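PDB 5D79: berberine bridge enzyme-like 28 from Arabidopsis thaliana, which carries an FAD cofactor, probably oxidises CH-OH groups, and takes part in the plant's adaptation to salt stress. Local coordinates for residues Pro46-Thr51 / Ile81-Lys86; Ser63-Pro68 / Arg358-Leu363; Arg105-Gly110 / Asp129-Arg134; Ile203-Val208 / Leu240-Lys245. One frame throughout, in Å; residues are numbered along the deposited sequence.

In the fold
Three of the four contacts have segments within the FAD-binding PCMH-type part of the chain, and together they show how such a fold is built up around its cofactor. Contact 3 touches the FAD directly, at its ribose, adenine and pyrophosphate. Contact 1 extends the same four-stranded sheet outward, and the two meet where Asp129 N lies 2.9 Å from Ile82 O; their centres are about 11 Å apart. Contact 2 ties the region near the flavin to the loop before strand 363-372, with the side chain of Gln66 about 5 Å from the FAD, and joins contact 3 through Ser63 OG and Arg131 NH2, 3.0 Å apart. Contact 4 belongs to a second, antiparallel sheet, its centre about 15 Å from that of contact 3.

Contact 1 (Pro46-Thr51 / Ile81-Lys86); sequences PKVIHT and IITPVK
With CG turned anti to its own carbonyl carbon (chi1 -41°), the ring of His50 is brought alongside strand 80-82, while a chi1 of 67° sets Thr83 OG1 between its backbone N and carbonyl carbon, at the edge of the imidazole. Ring and hydroxyl meet in the ring plane in a weak hydrogen bond of 3.5 Å between His50 NE2 and Thr83 OG1. The backbone makes firmer links. His50 and Ile81 form an antiparallel hydrogen-bonded pair, with His50 N to Ile81 O and Ile81 N to His50 O both at 2.8 Å; Ile49 faces Ile82 as the neighbouring non-hydrogen-bonded pair. Beyond it Thr83 N donates to Val48 O at 2.9 Å, and Ile82 CA adds a CA-H...O contact to the same oxygen. Farther along, Val48 CG1 rests against Val85 CG1 at 4.0 Å. Helix 58-63 covers the side of the sheet bearing His50 and Ile81, through Ile60, and His50 ND1 makes a weak bond to Ser56 O. Within the four-stranded sheet of the FAD-binding domain, short strand 49-50 is one of the two outermost strands. Main-chain bonds therefore set the pairing, while the imidazole, with a weak bond at each nitrogen, is only lightly restrained.

Contact 2 (Ser63-Pro68 / Arg358-Leu363); sequences SSIQNP and RERTSL
Two irregular loops, one following helix 58-63 and the other leading into strand 363-372, are joined here beside the flavin end of the cofactor site by the amide of Gln66 and the backbone of residues 359-361. The side chain bends at chi2 (-71°), which carries its amide against the other loop. There Gln66 OE1 accepts from Thr361 N at 2.8 Å, while Gln66 NE2 donates to Glu359 O at 3.3 Å; this second bond is nearly straight, and though the acceptor lies in the amide plane of Gln66, the donor stands above the carbonyl plane of Glu359. Thr361 presses CG2 against Gln66 OE1, 3.2 Å away, and its own OG1 turns to Leu363 N in an ST turn. Pro68 lays CD across that methyl, 3.7 Å from Thr361 CG2. Extended from CG to NE, Arg360 runs along residues 63-68: Ile65 O sits over one guanidinium face, offset toward the rim, and Pro68 CB and CG lie against NH1. The guanidinium is held from outside by Asp62 O at NE and by a salt bridge from NH1 to Glu435. One water links Ser63 O with Arg358 O. Gln66 also touches His111, the residue known to attach FAD covalently, although that bond is absent here. With donor and acceptor both engaged, the Gln66 amide next to His111 is probably fixed against flipping.

Contact 3 (Arg105-Gly110 / Asp129-Arg134); sequences RTRSAG and DLRNLR. With FAD (flavin-adenine dinucleotide), chain E.
Asp129 OD2 lies at the guanidinium edge of Arg107, which grips it side-on with two nitrogens: Arg107 NH2 at 2.9 Å, nearly along the C-O axis, and Arg107 NE at 3.2 Å, from above the carboxylate plane. The two flat groups stand almost perpendicular, 82° apart. From its own segment Arg131 NH2 reaches the same Asp129 OD2 at 2.8 Å, while Arg131 N and NE both bond Asp129 OD1, the NE bond being part of the salt bridge and the backbone N closing an Asx turn. The two guanidinium groups lie side by side with planes only 11° apart, their like charges gathered about one carboxylate. Were an asparagine to stand at Asp129, the two arginines would probably lose their shared counter-charge. Between the backbones, Leu130 N donates to Arg107 O at 2.8 Å, beside the parallel pairing of Arg107 with Asp129 at the end of neighbouring strands. This is where the sheet of the PCMH-type FAD-binding domain passes into the cofactor-binding loop. Ser108 N and Gly110 N each bond FAD O2A, a pyrophosphate oxygen, the latter at 2.8 Å. Ser108 OG, anti to its carbonyl carbon (chi1 -64°), donates to adenine N7A at 2.6 Å. Thr106 O receives the ribose hydroxyl O2B, and Thr106 CG2 packs on Leu130 CD1, which itself lies 3.4 Å from FAD N6A. Farther out, Arg107 NH1 is held by Leu61 O and Arg131 NH2 by Ser63 OG.

Contact 4 (Ile203-Val208 / Leu240-Lys245); sequences IDALVV and LSWKVK
Strands 203-208 and 240-245 run antiparallel, their axes 4.6 Å apart at closest approach and at 175° to one another. Ile203 N bonds Lys243 O at 2.9 Å and Lys243 N bonds Asp204 O; farther along, Leu206 N donates to Ser241 O. Leu206 O then takes two backbone donors, a close one from Leu240 N at 2.7 Å and a weak one from Ser241 N. Among the side chains, Ile203 places CG1 between its backbone N and carbonyl carbon (chi1 51°), which swings that branch over to Lys243, with Ile203 CG1 3.9 Å from Lys243 CG and CD1 against Lys243 CE. Its other branch, CG2, rests on Lys245 CB. With a glycine in place of Ile203, the stem of Lys243 is likely to lose this apolar cover and become freer to move. Asp204 CB meets Lys243 CB at 3.6 Å, and Asp204 OD1 bonds Arg217 N outside the pair. Ala205 and Trp242 lie on the face opposite that of Leu206 and Ser241: the methyl of Ala205 approaches Trp242 CE3 obliquely at 4.0 Å, while the indole NE1 is bonded to Val179 O and the ring meets Phe183. Leu206 CB lies against Leu240 CB. At the far end Val208 CG2 touches Leu240 CD1 at 3.6 Å, and both side chains pack on Val90 of helix 87-100. Leu240 and Ser241 together opposite Leu206 make a classic beta bulge, set here in the antiparallel sheet of the PCMH-type FAD-binding domain.

Contact 1 (Pro46-Thr51 / Ile81-Lys86)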
# COMPACT_ATOMS: atom_id res chain seq x y z
N PRO A 46 -29.17 -8.45 11.80
CA PRO A 46 -28.85 -8.08 13.18
C PRO A 46 -27.40 -8.39 13.56
O PRO A 46 -26.72 -7.52 14.09
CB PRO A 46 -29.82 -8.93 14.00
CG PRO A 46 -31.01 -9.09 13.10
CD PRO A 46 -30.45 -9.18 11.71
N LYS A 47 -26.94 -9.60 13.27
CA LYS A 47 -25.65 -10.09 13.76
C LYS A 47 -24.45 -9.66 12.91
O LYS A 47 -23.38 -10.27 12.98
CB LYS A 47 -25.69 -11.62 13.87
CG LYS A 47 -26.28 -12.33 12.66
CD LYS A 47 -26.65 -13.78 12.99
CE LYS A 47 -27.87 -13.88 13.91
NZ LYS A 47 -28.20 -15.29 14.29
N VAL A 48 -24.62 -8.60 12.13
CA VAL A 48 -23.50 -7.99 11.42
C VAL A 48 -23.38 -6.52 11.82
O VAL A 48 -22.68 -5.73 11.19
CB VAL A 48 -23.64 -8.13 9.88
CG1 VAL A 48 -23.82 -9.61 9.49
CG2 VAL A 48 -24.79 -7.27 9.35
N ILE A 49 -24.09 -6.17 12.89
CA ILE A 49 -24.05 -4.83 13.47
C ILE A 49 -23.53 -4.91 14.90
O ILE A 49 -24.23 -5.39 15.80
CB ILE A 49 -25.44 -4.19 13.46
CG1 ILE A 49 -26.04 -4.26 12.05
CG2 ILE A 49 -25.39 -2.77 14.01
CD1 ILE A 49 -27.47 -3.75 11.96
N HIS A 50 -22.31 -4.43 15.12
CA HIS A 50 -21.64 -4.55 16.42
C HIS A 50 -21.48 -3.20 17.14
O HIS A 50 -21.03 -2.22 16.54
CB HIS A 50 -20.26 -5.20 16.26
CG HIS A 50 -20.22 -6.34 15.30
ND1 HIS A 50 -20.23 -7.66 15.70
CD2 HIS A 50 -20.16 -6.37 13.94
CE1 HIS A 50 -20.18 -8.45 14.64
NE2 HIS A 50 -20.14 -7.69 13.56
N THR A 51 -21.81 -3.16 18.42
CA THR A 51 -21.47 -2.00 19.23
C THR A 51 -20.80 -2.44 20.54
O THR A 51 -20.61 -3.63 20.77
CB THR A 51 -22.70 -1.15 19.52
OG1 THR A 51 -22.45 -0.31 20.65
CG2 THR A 51 -23.87 -2.06 19.80
N ILE A 81 -19.42 -0.97 14.58
CA ILE A 81 -18.79 -1.63 13.44
C ILE A 81 -19.82 -2.47 12.71
O ILE A 81 -20.58 -3.20 13.33
CB ILE A 81 -17.62 -2.54 13.87
CG1 ILE A 81 -16.56 -1.73 14.63
CG2 ILE A 81 -17.01 -3.25 12.67
CD1 ILE A 81 -15.55 -2.59 15.35
N ILE A 82 -19.87 -2.36 11.40
CA ILE A 82 -20.76 -3.18 10.60
C ILE A 82 -19.93 -4.06 9.65
O ILE A 82 -19.06 -3.57 8.93
CB ILE A 82 -21.77 -2.31 9.79
CG1 ILE A 82 -22.49 -1.31 10.70
CG2 ILE A 82 -22.78 -3.18 9.08
CD1 ILE A 82 -21.83 0.08 10.76
N THR A 83 -20.18 -5.37 9.69
CA THR A 83 -19.52 -6.32 8.80
C THR A 83 -20.52 -6.82 7.76
O THR A 83 -21.10 -7.89 7.92
CB THR A 83 -18.88 -7.54 9.57
OG1 THR A 83 -19.90 -8.37 10.16
CG2 THR A 83 -17.93 -7.07 10.65
N PRO A 84 -20.72 -6.04 6.68
CA PRO A 84 -21.69 -6.36 5.63
C PRO A 84 -21.44 -7.73 4.99
O PRO A 84 -20.29 -8.17 4.95
CB PRO A 84 -21.49 -5.24 4.61
CG PRO A 84 -20.08 -4.74 4.87
CD PRO A 84 -19.92 -4.85 6.34
N VAL A 85 -22.49 -8.39 4.51
CA VAL A 85 -22.35 -9.68 3.85
C VAL A 85 -22.89 -9.65 2.42
O VAL A 85 -22.61 -10.55 1.62
CB VAL A 85 -23.05 -10.81 4.63
CG1 VAL A 85 -22.41 -10.98 6.01
CG2 VAL A 85 -24.55 -10.54 4.74
N LYS A 86 -23.65 -8.61 2.09
CA LYS A 86 -24.11 -8.41 0.73
C LYS A 86 -24.00 -6.93 0.41
O LYS A 86 -23.93 -6.11 1.32
CB LYS A 86 -25.55 -8.91 0.55
CG LYS A 86 -26.53 -8.38 1.57
CD LYS A 86 -27.84 -9.15 1.56
CE LYS A 86 -28.79 -8.67 2.66
NZ LYS A 86 -28.30 -8.95 4.05

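Contact 2 (Ser63-Pro68 / Arg358-Leu363)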
# COMPACT_ATOMS: atom_id res chain seq x y z
N SER A 63 -9.08 -7.17 15.39
CA SER A 63 -8.62 -8.28 14.54
C SER A 63 -7.79 -7.87 13.31
O SER A 63 -6.77 -8.50 13.02
CB SER A 63 -9.82 -9.11 14.07
OG SER A 63 -11.02 -8.38 14.13
N SER A 64 -8.22 -6.84 12.59
CA SER A 64 -7.46 -6.41 11.43
C SER A 64 -6.75 -5.08 11.65
O SER A 64 -6.65 -4.30 10.72
CB SER A 64 -8.36 -6.31 10.19
OG SER A 64 -9.71 -6.09 10.53
N ILE A 65 -6.27 -4.82 12.87
CA ILE A 65 -5.37 -3.68 13.09
C ILE A 65 -3.94 -4.13 12.82
O ILE A 65 -3.35 -4.86 13.61
CB ILE A 65 -5.48 -3.07 14.51
CG1 ILE A 65 -6.83 -2.35 14.68
CG2 ILE A 65 -4.35 -2.10 14.75
CD1 ILE A 65 -7.04 -1.69 16.04
N GLN A 66 -3.41 -3.70 11.68
CA GLN A 66 -2.10 -4.15 11.23
C GLN A 66 -1.02 -3.10 11.48
O GLN A 66 0.08 -3.17 10.93
CB GLN A 66 -2.17 -4.53 9.75
CG GLN A 66 -3.10 -5.70 9.46
CD GLN A 66 -2.58 -7.06 9.97
OE1 GLN A 66 -1.63 -7.14 10.76
NE2 GLN A 66 -3.22 -8.14 9.51
N ASN A 67 -1.36 -2.13 12.32
CA ASN A 67 -0.39 -1.30 13.01
C ASN A 67 -0.84 -1.16 14.48
O ASN A 67 -1.61 -0.26 14.83
CB ASN A 67 -0.25 0.07 12.33
CG ASN A 67 1.06 0.76 12.67
OD1 ASN A 67 1.74 0.40 13.65
ND2 ASN A 67 1.44 1.75 11.86
N PRO A 68 -0.37 -2.10 15.33
CA PRO A 68 -0.80 -2.31 16.72
C PRO A 68 -0.77 -1.06 17.62
O PRO A 68 -1.58 -0.96 18.57
CB PRO A 68 0.18 -3.36 17.23
CG PRO A 68 0.53 -4.14 16.02
CD PRO A 68 0.59 -3.13 14.90
N ARG A 358 -4.55 -14.62 7.53
CA ARG A 358 -4.82 -13.22 7.79
C ARG A 358 -4.57 -12.96 9.26
O ARG A 358 -5.46 -12.52 9.97
CB ARG A 358 -6.27 -12.85 7.42
CG ARG A 358 -6.53 -12.70 5.94
CD ARG A 358 -8.01 -12.54 5.67
NE ARG A 358 -8.53 -11.20 5.97
CZ ARG A 358 -9.36 -10.53 5.17
NH1 ARG A 358 -9.80 -9.32 5.51
NH2 ARG A 358 -9.74 -11.07 4.02
N GLU A 359 -3.37 -13.26 9.73
CA GLU A 359 -3.11 -13.11 11.15
C GLU A 359 -2.63 -11.69 11.47
O GLU A 359 -2.09 -10.99 10.60
CB GLU A 359 -2.11 -14.16 11.63
CG GLU A 359 -2.70 -15.57 11.70
CD GLU A 359 -4.02 -15.65 12.48
OE1 GLU A 359 -4.03 -15.32 13.69
OE2 GLU A 359 -5.05 -16.04 11.89
N ARG A 360 -2.88 -11.27 12.71
CA ARG A 360 -2.54 -9.93 13.17
C ARG A 360 -1.02 -9.80 13.27
O ARG A 360 -0.35 -10.72 13.73
CB ARG A 360 -3.21 -9.65 14.52
CG ARG A 360 -3.40 -8.17 14.85
CD ARG A 360 -4.17 -8.00 16.15
NE ARG A 360 -4.27 -6.60 16.59
CZ ARG A 360 -3.31 -5.93 17.21
NH1 ARG A 360 -2.13 -6.51 17.45
NH2 ARG A 360 -3.51 -4.68 17.58
N THR A 361 -0.48 -8.67 12.83
CA THR A 361 0.94 -8.42 13.03
C THR A 361 1.25 -8.11 14.49
O THR A 361 0.35 -7.79 15.28
CB THR A 361 1.43 -7.25 12.17
OG1 THR A 361 2.84 -7.09 12.35
CG2 THR A 361 0.73 -5.97 12.60
N SER A 362 2.52 -8.23 14.86
CA SER A 362 2.91 -7.95 16.24
C SER A 362 3.88 -6.78 16.28
O SER A 362 4.30 -6.36 17.36
CB SER A 362 3.54 -9.19 16.88
OG SER A 362 4.92 -9.31 16.56
N LEU A 363 4.20 -6.24 15.11
CA LEU A 363 5.16 -5.15 14.99
C LEU A 363 4.48 -3.84 14.60
O LEU A 363 3.89 -3.74 13.52
CB LEU A 363 6.25 -5.47 13.96
CG LEU A 363 7.06 -6.74 14.22
CD1 LEU A 363 8.26 -6.82 13.30
CD2 LEU A 363 7.50 -6.80 15.69
O HOH W 1 -6.09 -9.90 10.43
O HOH W 2 -0.08 -9.17 8.91

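Contact 3 (Arg105-Gly110 / Asp129-Arg134)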
# COMPACT_ATOMS: atom_id res chain seq x y z
N ARG A 105 -15.90 5.07 8.49
CA ARG A 105 -14.61 4.72 7.91
C ARG A 105 -14.70 3.32 7.34
O ARG A 105 -15.35 2.47 7.92
CB ARG A 105 -13.50 4.80 8.96
CG ARG A 105 -13.20 6.21 9.43
CD ARG A 105 -12.68 7.09 8.30
NE ARG A 105 -12.63 8.49 8.71
CZ ARG A 105 -11.54 9.10 9.18
NH1 ARG A 105 -10.40 8.43 9.30
NH2 ARG A 105 -11.60 10.38 9.52
N THR A 106 -14.05 3.09 6.20
CA THR A 106 -14.12 1.78 5.55
C THR A 106 -12.83 0.98 5.69
O THR A 106 -11.76 1.45 5.30
CB THR A 106 -14.43 1.92 4.06
OG1 THR A 106 -15.74 2.47 3.90
CG2 THR A 106 -14.37 0.56 3.37
N ARG A 107 -12.93 -0.22 6.25
CA ARG A 107 -11.75 -1.06 6.41
C ARG A 107 -11.81 -2.31 5.56
O ARG A 107 -12.82 -3.01 5.55
CB ARG A 107 -11.56 -1.45 7.88
CG ARG A 107 -10.29 -2.23 8.13
CD ARG A 107 -9.89 -2.26 9.58
NE ARG A 107 -10.78 -3.10 10.37
CZ ARG A 107 -10.69 -3.24 11.69
NH1 ARG A 107 -9.76 -2.59 12.36
NH2 ARG A 107 -11.54 -4.05 12.32
N SER A 108 -10.73 -2.59 4.83
CA SER A 108 -10.58 -3.88 4.14
C SER A 108 -9.75 -4.84 4.99
O SER A 108 -10.30 -5.73 5.62
CB SER A 108 -9.93 -3.70 2.77
OG SER A 108 -10.77 -2.95 1.91
N ALA A 109 -8.44 -4.66 5.02
CA ALA A 109 -7.61 -5.55 5.82
C ALA A 109 -6.74 -4.76 6.78
O ALA A 109 -5.93 -5.34 7.51
CB ALA A 109 -6.75 -6.45 4.94
N GLY A 110 -6.89 -3.44 6.77
CA GLY A 110 -6.40 -2.61 7.85
C GLY A 110 -4.92 -2.30 7.95
O GLY A 110 -4.39 -2.11 9.04
N ASP A 129 -16.41 -2.66 8.02
CA ASP A 129 -15.37 -3.69 7.88
C ASP A 129 -15.80 -4.67 6.78
O ASP A 129 -16.86 -5.29 6.88
CB ASP A 129 -15.15 -4.41 9.22
CG ASP A 129 -13.90 -5.32 9.23
OD1 ASP A 129 -13.72 -6.14 8.30
OD2 ASP A 129 -13.11 -5.22 10.20
N LEU A 130 -14.96 -4.80 5.75
CA LEU A 130 -15.32 -5.56 4.55
C LEU A 130 -14.88 -7.02 4.59
O LEU A 130 -14.89 -7.69 3.56
CB LEU A 130 -14.72 -4.90 3.31
CG LEU A 130 -15.22 -3.48 3.06
CD1 LEU A 130 -14.42 -2.82 1.97
CD2 LEU A 130 -16.69 -3.52 2.69
N ARG A 131 -14.51 -7.49 5.77
CA ARG A 131 -13.97 -8.83 5.95
C ARG A 131 -14.82 -9.96 5.37
O ARG A 131 -14.30 -11.01 5.03
CB ARG A 131 -13.74 -9.09 7.43
CG ARG A 131 -15.01 -9.22 8.27
CD ARG A 131 -14.62 -9.38 9.71
NE ARG A 131 -13.53 -8.47 10.01
CZ ARG A 131 -12.92 -8.39 11.19
NH1 ARG A 131 -13.29 -9.18 12.19
NH2 ARG A 131 -11.93 -7.53 11.36
N ASN A 132 -16.13 -9.75 5.27
CA ASN A 132 -17.04 -10.80 4.80
C ASN A 132 -17.20 -10.83 3.28
O ASN A 132 -17.67 -11.82 2.72
CB ASN A 132 -18.42 -10.64 5.45
CG ASN A 132 -18.42 -11.01 6.91
OD1 ASN A 132 -17.56 -11.77 7.38
ND2 ASN A 132 -19.38 -10.47 7.66
N LEU A 133 -16.83 -9.73 2.63
CA LEU A 133 -16.92 -9.64 1.17
C LEU A 133 -15.53 -9.76 0.54
O LEU A 133 -14.90 -8.76 0.20
CB LEU A 133 -17.59 -8.32 0.75
CG LEU A 133 -19.03 -8.11 1.22
CD1 LEU A 133 -19.57 -6.75 0.78
CD2 LEU A 133 -19.91 -9.24 0.71
N ARG A 134 -15.08 -10.99 0.39
CA ARG A 134 -13.73 -11.26 -0.11
C ARG A 134 -13.73 -12.34 -1.18
O ARG A 134 -12.72 -13.03 -1.38
CB ARG A 134 -12.81 -11.66 1.04
CG ARG A 134 -13.26 -12.85 1.84
CD ARG A 134 -12.27 -13.14 2.95
NE ARG A 134 -12.94 -13.54 4.18
CZ ARG A 134 -12.31 -14.07 5.23
NH1 ARG A 134 -13.00 -14.40 6.31
NH2 ARG A 134 -11.00 -14.26 5.19
PA FAD E . -7.03 -0.42 5.11
O1A FAD E . -6.59 0.21 6.40
O2A FAD E . -8.18 -1.39 5.29
O5B FAD E . -7.38 0.73 4.03
C5B FAD E . -6.50 1.83 3.83
C4B FAD E . -7.22 3.05 3.23
O4B FAD E . -8.01 2.63 2.13
C3B FAD E . -8.15 3.70 4.24
O3B FAD E . -8.18 5.10 4.09
C2B FAD E . -9.50 3.08 3.91
O2B FAD E . -10.59 3.93 4.25
C1B FAD E . -9.39 2.82 2.41
N9A FAD E . -10.17 1.66 1.93
C8A FAD E . -10.00 0.32 2.21
N7A FAD E . -10.95 -0.39 1.54
C5A FAD E . -11.71 0.48 0.83
C6A FAD E . -12.81 0.31 -0.03
N6A FAD E . -13.14 -0.89 -0.47
N1A FAD E . -13.39 1.42 -0.62
C2A FAD E . -12.89 2.67 -0.37
N3A FAD E . -11.81 2.83 0.48
C4A FAD E . -11.23 1.76 1.07
N1 FAD E . 2.03 -0.90 -0.30
C2 FAD E . 2.72 -1.05 -1.49
O2 FAD E . 2.22 -0.67 -2.56
N3 FAD E . 3.97 -1.66 -1.48
C4 FAD E . 4.54 -2.11 -0.30
O4 FAD E . 5.60 -2.74 -0.35
C4X FAD E . 3.83 -1.97 0.89
N5 FAD E . 4.31 -2.52 2.07
C5X FAD E . 3.46 -2.64 3.16
C6 FAD E . 3.81 -3.41 4.27
C7 FAD E . 2.94 -3.51 5.36
C7M FAD E . 3.34 -4.33 6.56
C8 FAD E . 1.70 -2.89 5.33
C8M FAD E . 0.76 -2.96 6.50
C9 FAD E . 1.35 -2.12 4.23
C9A FAD E . 2.24 -1.95 3.16
N10 FAD E . 1.92 -1.16 2.07
C10 FAD E . 2.56 -1.39 0.87
C1' FAD E . 0.83 -0.14 2.18
C2' FAD E . -0.54 -0.67 1.80
O2' FAD E . -0.56 -0.97 0.42
C3' FAD E . -1.56 0.41 2.14
O3' FAD E . -1.58 0.58 3.54
C4' FAD E . -2.96 0.04 1.72
O4' FAD E . -3.74 1.19 1.55
C5' FAD E . -3.62 -0.78 2.81
O5' FAD E . -4.76 -1.41 2.28
P FAD E . -5.67 -2.25 3.30
O1P FAD E . -6.98 -2.60 2.64
O2P FAD E . -4.95 -3.49 3.77
O3P FAD E . -5.75 -1.19 4.51
O HOH W 3 -11.24 -6.29 8.13

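Contact 4 (Ile203-Val208 / Leu240-Lys245)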
# COMPACT_ATOMS: atom_id res chain seq x y z
N ILE A 203 -9.80 -3.09 -14.86
CA ILE A 203 -10.54 -2.80 -16.07
C ILE A 203 -12.04 -2.52 -15.85
O ILE A 203 -12.74 -2.13 -16.78
CB ILE A 203 -10.39 -3.95 -17.08
CG1 ILE A 203 -10.72 -5.28 -16.41
CG2 ILE A 203 -8.97 -3.99 -17.64
CD1 ILE A 203 -10.78 -6.44 -17.38
N ASP A 204 -12.51 -2.72 -14.63
CA ASP A 204 -13.89 -2.41 -14.23
C ASP A 204 -13.93 -2.50 -12.71
O ASP A 204 -12.99 -3.00 -12.09
CB ASP A 204 -14.91 -3.37 -14.87
CG ASP A 204 -16.36 -2.84 -14.81
OD1 ASP A 204 -16.69 -2.03 -13.93
OD2 ASP A 204 -17.18 -3.26 -15.66
N ALA A 205 -14.99 -2.00 -12.09
CA ALA A 205 -15.09 -1.98 -10.64
C ALA A 205 -16.50 -1.70 -10.23
O ALA A 205 -17.28 -1.17 -11.00
CB ALA A 205 -14.15 -0.93 -10.06
N LEU A 206 -16.84 -2.07 -9.00
CA LEU A 206 -18.12 -1.70 -8.43
C LEU A 206 -17.88 -0.76 -7.27
O LEU A 206 -17.05 -1.05 -6.41
CB LEU A 206 -18.90 -2.94 -7.95
CG LEU A 206 -19.23 -4.04 -8.96
CD1 LEU A 206 -19.81 -5.24 -8.24
CD2 LEU A 206 -20.20 -3.52 -9.99
N VAL A 207 -18.58 0.36 -7.24
CA VAL A 207 -18.46 1.29 -6.12
C VAL A 207 -19.85 1.77 -5.64
O VAL A 207 -20.76 1.96 -6.44
CB VAL A 207 -17.54 2.49 -6.51
CG1 VAL A 207 -18.13 3.28 -7.67
CG2 VAL A 207 -17.28 3.41 -5.32
N VAL A 208 -20.02 1.91 -4.33
CA VAL A 208 -21.20 2.57 -3.79
C VAL A 208 -20.88 4.04 -3.55
O VAL A 208 -19.94 4.36 -2.81
CB VAL A 208 -21.70 1.92 -2.49
CG1 VAL A 208 -22.78 2.78 -1.81
CG2 VAL A 208 -22.22 0.51 -2.77
N LEU A 240 -16.69 -1.86 -3.88
CA LEU A 240 -17.18 -3.18 -3.53
C LEU A 240 -16.34 -4.29 -4.16
O LEU A 240 -16.16 -5.36 -3.56
CB LEU A 240 -18.63 -3.33 -3.95
CG LEU A 240 -19.66 -2.49 -3.20
CD1 LEU A 240 -21.04 -2.78 -3.75
CD2 LEU A 240 -19.61 -2.74 -1.69
N SER A 241 -15.84 -4.03 -5.36
CA SER A 241 -15.16 -5.07 -6.12
C SER A 241 -14.24 -4.50 -7.20
O SER A 241 -14.48 -3.40 -7.71
CB SER A 241 -16.20 -6.01 -6.73
OG SER A 241 -15.63 -7.25 -7.06
N TRP A 242 -13.17 -5.22 -7.52
CA TRP A 242 -12.29 -4.87 -8.63
C TRP A 242 -12.45 -5.90 -9.73
O TRP A 242 -12.56 -7.10 -9.44
CB TRP A 242 -10.81 -4.85 -8.22
CG TRP A 242 -10.41 -3.92 -7.13
CD1 TRP A 242 -9.93 -4.27 -5.90
CD2 TRP A 242 -10.39 -2.49 -7.17
NE1 TRP A 242 -9.65 -3.15 -5.16
CE2 TRP A 242 -9.92 -2.04 -5.91
CE3 TRP A 242 -10.75 -1.54 -8.13
CZ2 TRP A 242 -9.78 -0.68 -5.60
CZ3 TRP A 242 -10.62 -0.19 -7.82
CH2 TRP A 242 -10.14 0.22 -6.56
N LYS A 243 -12.43 -5.46 -10.98
CA LYS A 243 -12.26 -6.40 -12.09
C LYS A 243 -10.83 -6.29 -12.58
O LYS A 243 -10.45 -5.30 -13.18
CB LYS A 243 -13.24 -6.16 -13.24
CG LYS A 243 -13.25 -7.32 -14.25
CD LYS A 243 -14.33 -7.18 -15.30
CE LYS A 243 -14.20 -8.30 -16.33
NZ LYS A 243 -15.46 -8.46 -17.13
N VAL A 244 -10.03 -7.32 -12.27
CA VAL A 244 -8.61 -7.30 -12.59
C VAL A 244 -8.30 -7.88 -13.96
O VAL A 244 -9.04 -8.69 -14.51
CB VAL A 244 -7.78 -8.07 -11.51
CG1 VAL A 244 -7.97 -7.45 -10.15
CG2 VAL A 244 -8.15 -9.55 -11.48
N LYS A 245 -7.19 -7.41 -14.53
CA LYS A 245 -6.63 -8.00 -15.73
C LYS A 245 -5.40 -8.83 -15.32
O LYS A 245 -4.45 -8.29 -14.75
CB LYS A 245 -6.25 -6.92 -16.74
CG LYS A 245 -5.91 -7.45 -18.11
CD LYS A 245 -7.08 -8.22 -18.68
CE LYS A 245 -6.62 -9.23 -19.70
NZ LYS A 245 -7.78 -9.94 -20.29